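Local atomic coordinates of MUTM (fpg) protein (PDB entry 1EE8), a protein that is a MutM (Fpg) family protein that joins an N-terminal beta-rich domain to an H2TH domain and a zinc finger. Residues 49-53 with 153-159; 161-165 with 253-257. One frame throughout, in Å; residues are numbered along the deposited sequence.

Interaction 1 of 2, residues 49-53 with 153-159; sequences RRGKF and QRLAAGV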
loop_
_atom_site.group_PDB
_atom_site.type_symbol
_atom_site.label_atom_id
_atom_site.label_comp_id
_atom_site.label_asym_id
_atom_site.label_seq_id
_atom_site.Cartn_x
_atom_site.Cartn_y
_atom_site.Cartn_z
ATOM N N ARG A 49 5.707 4.261 20.766
ATOM C CA ARG A 49 4.423 4.592 21.358
ATOM C C ARG A 49 4.332 6.094 21.475
ATOM O O ARG A 49 5.258 6.753 21.947
ATOM C CB ARG A 49 4.267 3.991 22.759
ATOM C CG ARG A 49 2.949 4.403 23.435
ATOM C CD ARG A 49 2.920 4.048 24.920
ATOM N NE ARG A 49 3.950 4.767 25.671
ATOM C CZ ARG A 49 3.955 6.082 25.865
ATOM N NH1 ARG A 49 4.935 6.648 26.554
ATOM N NH2 ARG A 49 2.978 6.832 25.382
ATOM N N ARG A 50 3.215 6.635 21.023
ATOM C CA ARG A 50 2.960 8.056 21.114
ATOM C C ARG A 50 1.558 8.065 21.700
ATOM O O ARG A 50 0.618 7.561 21.079
ATOM C CB ARG A 50 2.969 8.704 19.730
ATOM C CG ARG A 50 2.901 10.218 19.765
ATOM C CD ARG A 50 4.221 10.828 20.200
ATOM N NE ARG A 50 4.156 12.289 20.255
ATOM C CZ ARG A 50 3.672 12.987 21.279
ATOM N NH1 ARG A 50 3.208 12.366 22.355
ATOM N NH2 ARG A 50 3.652 14.313 21.224
ATOM N N GLY A 51 1.425 8.609 22.903
ATOM C CA GLY A 51 0.128 8.628 23.553
ATOM C C GLY A 51 -0.336 7.193 23.723
ATOM O O GLY A 51 0.366 6.362 24.312
ATOM N N LYS A 52 -1.512 6.895 23.187
ATOM C CA LYS A 52 -2.086 5.555 23.265
ATOM C C LYS A 52 -1.866 4.783 21.977
ATOM O O LYS A 52 -2.390 3.684 21.815
ATOM C CB LYS A 52 -3.588 5.636 23.531
ATOM C CG LYS A 52 -3.949 6.289 24.840
ATOM C CD LYS A 52 -5.445 6.434 24.976
ATOM C CE LYS A 52 -5.797 7.215 26.227
ATOM N NZ LYS A 52 -7.235 7.593 26.238
ATOM N N PHE A 53 -1.100 5.354 21.055
ATOM C CA PHE A 53 -0.843 4.684 19.788
ATOM C C PHE A 53 0.412 3.841 19.821
ATOM O O PHE A 53 1.405 4.191 20.459
ATOM C CB PHE A 53 -0.683 5.683 18.638
ATOM C CG PHE A 53 -1.917 6.471 18.333
ATOM C CD1 PHE A 53 -2.114 7.724 18.906
ATOM C CD2 PHE A 53 -2.867 5.981 17.438
ATOM C CE1 PHE A 53 -3.235 8.477 18.586
ATOM C CE2 PHE A 53 -3.994 6.730 17.115
ATOM C CZ PHE A 53 -4.177 7.975 17.686
ATOM N N GLN A 153 -5.506 15.228 26.202
ATOM C CA GLN A 153 -4.320 14.605 25.622
ATOM C C GLN A 153 -3.441 15.572 24.845
ATOM O O GLN A 153 -2.413 15.191 24.286
ATOM C CB GLN A 153 -4.703 13.398 24.758
ATOM C CG GLN A 153 -5.226 12.235 25.595
ATOM C CD GLN A 153 -5.007 10.896 24.938
ATOM O OE1 GLN A 153 -3.911 10.598 24.464
ATOM N NE2 GLN A 153 -6.046 10.068 24.921
ATOM N N ARG A 154 -3.854 16.831 24.812
ATOM C CA ARG A 154 -3.068 17.866 24.165
ATOM C C ARG A 154 -2.203 18.393 25.305
ATOM O O ARG A 154 -1.170 19.024 25.087
ATOM C CB ARG A 154 -3.973 18.973 23.636
ATOM C CG ARG A 154 -5.107 19.326 24.581
ATOM C CD ARG A 154 -5.860 20.592 24.158
ATOM N NE ARG A 154 -6.628 20.442 22.923
ATOM C CZ ARG A 154 -6.099 20.405 21.706
ATOM N NH1 ARG A 154 -4.791 20.505 21.540
ATOM N NH2 ARG A 154 -6.886 20.278 20.648
ATOM N N LEU A 155 -2.649 18.112 26.527
ATOM C CA LEU A 155 -1.942 18.518 27.736
ATOM C C LEU A 155 -1.205 17.330 28.340
ATOM O O LEU A 155 -0.100 17.472 28.855
ATOM C CB LEU A 155 -2.917 19.073 28.780
ATOM C CG LEU A 155 -3.420 20.515 28.671
ATOM C CD1 LEU A 155 -4.288 20.693 27.430
ATOM C CD2 LEU A 155 -4.214 20.851 29.929
ATOM N N ALA A 156 -1.833 16.159 28.275
ATOM C CA ALA A 156 -1.260 14.933 28.821
ATOM C C ALA A 156 -1.567 13.745 27.912
ATOM O O ALA A 156 -2.567 13.050 28.098
ATOM C CB ALA A 156 -1.829 14.680 30.215
ATOM N N ALA A 157 -0.705 13.504 26.934
ATOM C CA ALA A 157 -0.913 12.404 26.004
ATOM C C ALA A 157 -0.961 11.044 26.695
ATOM O O ALA A 157 -0.211 10.783 27.637
ATOM C CB ALA A 157 0.184 12.411 24.937
ATOM N N GLY A 158 -1.857 10.181 26.229
ATOM C CA GLY A 158 -1.954 8.847 26.792
ATOM C C GLY A 158 -2.817 8.638 28.025
ATOM O O GLY A 158 -3.039 7.499 28.429
ATOM N N VAL A 159 -3.313 9.718 28.617
ATOM C CA VAL A 159 -4.133 9.611 29.813
ATOM C C VAL A 159 -5.613 9.370 29.527
ATOM O O VAL A 159 -6.228 10.056 28.705
ATOM C CB VAL A 159 -3.992 10.879 30.694
ATOM C CG1 VAL A 159 -4.824 10.731 31.966
ATOM C CG2 VAL A 159 -2.532 11.101 31.041
HETATM O O HOH W 1 -3.341 8.998 22.403
HETATM O O HOH W 2 -8.322 9.801 27.071
#
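Lys52 lies against Gln153 and Gly158, and two waters carry the polar link. One accepts from Lys52 N at 2.9 Å and donates to Gln153 OE1 at 2.7 Å; the other accepts from Lys52 NZ and donates to Val159 O. The side chains of Lys52 and Gln153 cross at about a right angle, bringing Lys52 NZ to 3.0 Å from Gln153 NE2, a meeting of two donors and hence not a bond.

Within the segments, Gly158 N donates to Gln153 OE1 from well above the carbonyl plane, tying the start of the loop to its type II turn. Arg49 NH2, by contrast, meets a lone pair of Gly51 O in the carbonyl plane, at 2.9 Å.

Packing is close: the CA atoms of Gly51 and Gly158 stand 3.9 Å apart. With CG beside the backbone N (chi1 -62°), Lys52 runs CG and CE along Gly158, CE 3.5 Å from Gly158 O. Ala157 CB approaches the Arg50 guanidinium, whose NH1 forms a salt bridge to Glu124.

Gln153 OE1 thus takes both a backbone N-H and a water, so the type II' turn of the beta hairpin joining strands 42-50 and 53-58 meets the H2TH-domain loop through solvent-mediated bonds and close glycine backbones.

Interaction 2 of 2, residues 161-165 with 253-257; sequences NIYAD and RGTHF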
loop_
_atom_site.group_PDB
_atom_site.type_symbol
_atom_site.label_atom_id
_atom_site.label_comp_id
_atom_site.label_asym_id
_atom_site.label_seq_id
_atom_site.Cartn_x
_atom_site.Cartn_y
_atom_site.Cartn_z
ATOM N N ASN A 161 -9.484 7.515 31.454
ATOM C CA ASN A 161 -10.282 7.495 32.670
ATOM C C ASN A 161 -9.583 6.926 33.897
ATOM O O ASN A 161 -9.580 7.548 34.960
ATOM C CB ASN A 161 -11.575 6.719 32.423
ATOM C CG ASN A 161 -12.604 7.533 31.666
ATOM O OD1 ASN A 161 -12.898 8.676 32.025
ATOM N ND2 ASN A 161 -13.151 6.952 30.606
ATOM N N ILE A 162 -9.003 5.739 33.755
ATOM C CA ILE A 162 -8.334 5.085 34.876
ATOM C C ILE A 162 -7.259 5.934 35.550
ATOM O O ILE A 162 -7.337 6.223 36.747
ATOM C CB ILE A 162 -7.697 3.745 34.439
ATOM C CG1 ILE A 162 -8.799 2.760 34.041
ATOM C CG2 ILE A 162 -6.845 3.163 35.573
ATOM C CD1 ILE A 162 -8.286 1.400 33.624
ATOM N N TYR A 163 -6.265 6.352 34.777
ATOM C CA TYR A 163 -5.183 7.122 35.347
ATOM C C TYR A 163 -5.518 8.561 35.686
ATOM O O TYR A 163 -4.866 9.160 36.543
ATOM C CB TYR A 163 -3.959 6.980 34.449
ATOM C CG TYR A 163 -3.603 5.515 34.345
ATOM C CD1 TYR A 163 -3.871 4.790 33.189
ATOM C CD2 TYR A 163 -3.116 4.820 35.456
ATOM C CE1 TYR A 163 -3.674 3.412 33.139
ATOM C CE2 TYR A 163 -2.919 3.439 35.417
ATOM C CZ TYR A 163 -3.201 2.742 34.254
ATOM O OH TYR A 163 -3.025 1.381 34.213
ATOM N N ALA A 164 -6.532 9.124 35.038
ATOM C CA ALA A 164 -6.935 10.481 35.391
ATOM C C ALA A 164 -7.556 10.358 36.792
ATOM O O ALA A 164 -7.175 11.078 37.717
ATOM C CB ALA A 164 -7.962 11.020 34.407
ATOM N N ASP A 165 -8.504 9.432 36.941
ATOM C CA ASP A 165 -9.159 9.211 38.230
ATOM C C ASP A 165 -8.125 8.927 39.334
ATOM O O ASP A 165 -8.164 9.535 40.405
ATOM C CB ASP A 165 -10.140 8.028 38.146
ATOM C CG ASP A 165 -11.430 8.370 37.403
ATOM O OD1 ASP A 165 -11.518 9.464 36.808
ATOM O OD2 ASP A 165 -12.361 7.534 37.414
ATOM N N ARG A 253 -20.094 8.890 30.984
ATOM C CA ARG A 253 -18.716 9.105 31.403
ATOM C C ARG A 253 -18.607 9.005 32.914
ATOM O O ARG A 253 -18.988 9.927 33.638
ATOM C CB ARG A 253 -18.230 10.482 30.941
ATOM C CG ARG A 253 -16.719 10.579 30.769
ATOM C CD ARG A 253 -16.237 9.588 29.711
ATOM N NE ARG A 253 -14.815 9.734 29.401
ATOM C CZ ARG A 253 -14.166 8.990 28.511
ATOM N NH1 ARG A 253 -14.809 8.042 27.840
ATOM N NH2 ARG A 253 -12.872 9.190 28.290
ATOM N N GLY A 254 -18.089 7.877 33.382
ATOM C CA GLY A 254 -17.938 7.676 34.809
ATOM C C GLY A 254 -16.639 8.255 35.323
ATOM O O GLY A 254 -15.647 8.312 34.601
ATOM N N THR A 255 -16.651 8.690 36.576
ATOM C CA THR A 255 -15.474 9.260 37.218
ATOM C C THR A 255 -15.512 8.842 38.681
ATOM O O THR A 255 -16.442 9.202 39.410
ATOM C CB THR A 255 -15.475 10.802 37.118
ATOM O OG1 THR A 255 -15.349 11.191 35.745
ATOM C CG2 THR A 255 -14.319 11.398 37.915
ATOM N N HIS A 256 -14.515 8.067 39.101
ATOM C CA HIS A 256 -14.441 7.594 40.482
ATOM C C HIS A 256 -13.659 8.577 41.341
ATOM O O HIS A 256 -12.651 9.130 40.900
ATOM C CB HIS A 256 -13.770 6.222 40.551
ATOM C CG HIS A 256 -14.447 5.171 39.729
ATOM N ND1 HIS A 256 -14.428 5.176 38.350
ATOM C CD2 HIS A 256 -15.159 4.076 40.090
ATOM C CE1 HIS A 256 -15.096 4.130 37.897
ATOM N NE2 HIS A 256 -15.551 3.446 38.933
ATOM N N PHE A 257 -14.119 8.779 42.574
ATOM C CA PHE A 257 -13.470 9.718 43.481
ATOM C C PHE A 257 -14.036 9.607 44.893
ATOM O O PHE A 257 -15.122 9.060 45.094
ATOM C CB PHE A 257 -13.710 11.142 42.985
ATOM C CG PHE A 257 -15.136 11.587 43.141
ATOM C CD1 PHE A 257 -15.505 12.443 44.175
ATOM C CD2 PHE A 257 -16.126 11.104 42.284
ATOM C CE1 PHE A 257 -16.843 12.812 44.354
ATOM C CE2 PHE A 257 -17.460 11.464 42.455
ATOM C CZ PHE A 257 -17.821 12.320 43.494
HETATM O O HOH W 3 -10.553 10.733 41.102
#
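Asp165 OD2 accepts two bonds from His256, one from the backbone and one from the ring. His256 N donates at 2.8 Å with a nearly straight N-H...O angle of 171°, reaching the oxygen from above the carboxylate plane. The ring nitrogen His256 ND1 is farther, 3.3 Å from Asp165 OD2, and meets it nearly along the C-O bond while the oxygen lies close to the ring plane; carboxylate and imidazole planes are 58° apart. Asp165 OD1 forms a salt bridge to Lys147, which probably balances the negative charge and favours the ionised carboxylate; the same lysine also binds Asn161 OD1 and Thr255 OG1. A water donates to Asp165 O and His256 O, adding a backbone bridge.

Farther out, Asn161 ND2 sits over one face of the Arg253 guanidinium, 3.1 Å from Arg253 CZ, with the two planes steeply inclined; both groups are donors here, so this is a face contact and not a hydrogen bond. Thr255 CG2 packs 3.6 Å from Asp165 OD1.

The axes of the short helix and strand segments pass 8.3 Å apart at 31°. Leu151 of helix 146-152 touches both Asn161 and Arg253, while strand 246-249 pairs with 254-257 in the zinc-finger hairpin.

In the fold
Interaction 1 closes before interaction 2 opens along the chain, and their centres lie 16 Å apart. The loop of residues 153-159 runs almost directly into helix 161-170, so both contacts use consecutive parts of the H2TH domain; Val159 CG1 packs 3.9 Å from Ala164 N where they touch. From this shared element interaction 1 reaches back to the hairpin turn between strands 42-50 and 53-58 of the N-terminal domain, whereas interaction 2 reaches forward to strand 254-257 of the zinc finger, whose ion is held by Cys238, Cys241, Cys258 and Cys261. Together they connect the H2TH region to the other two domains.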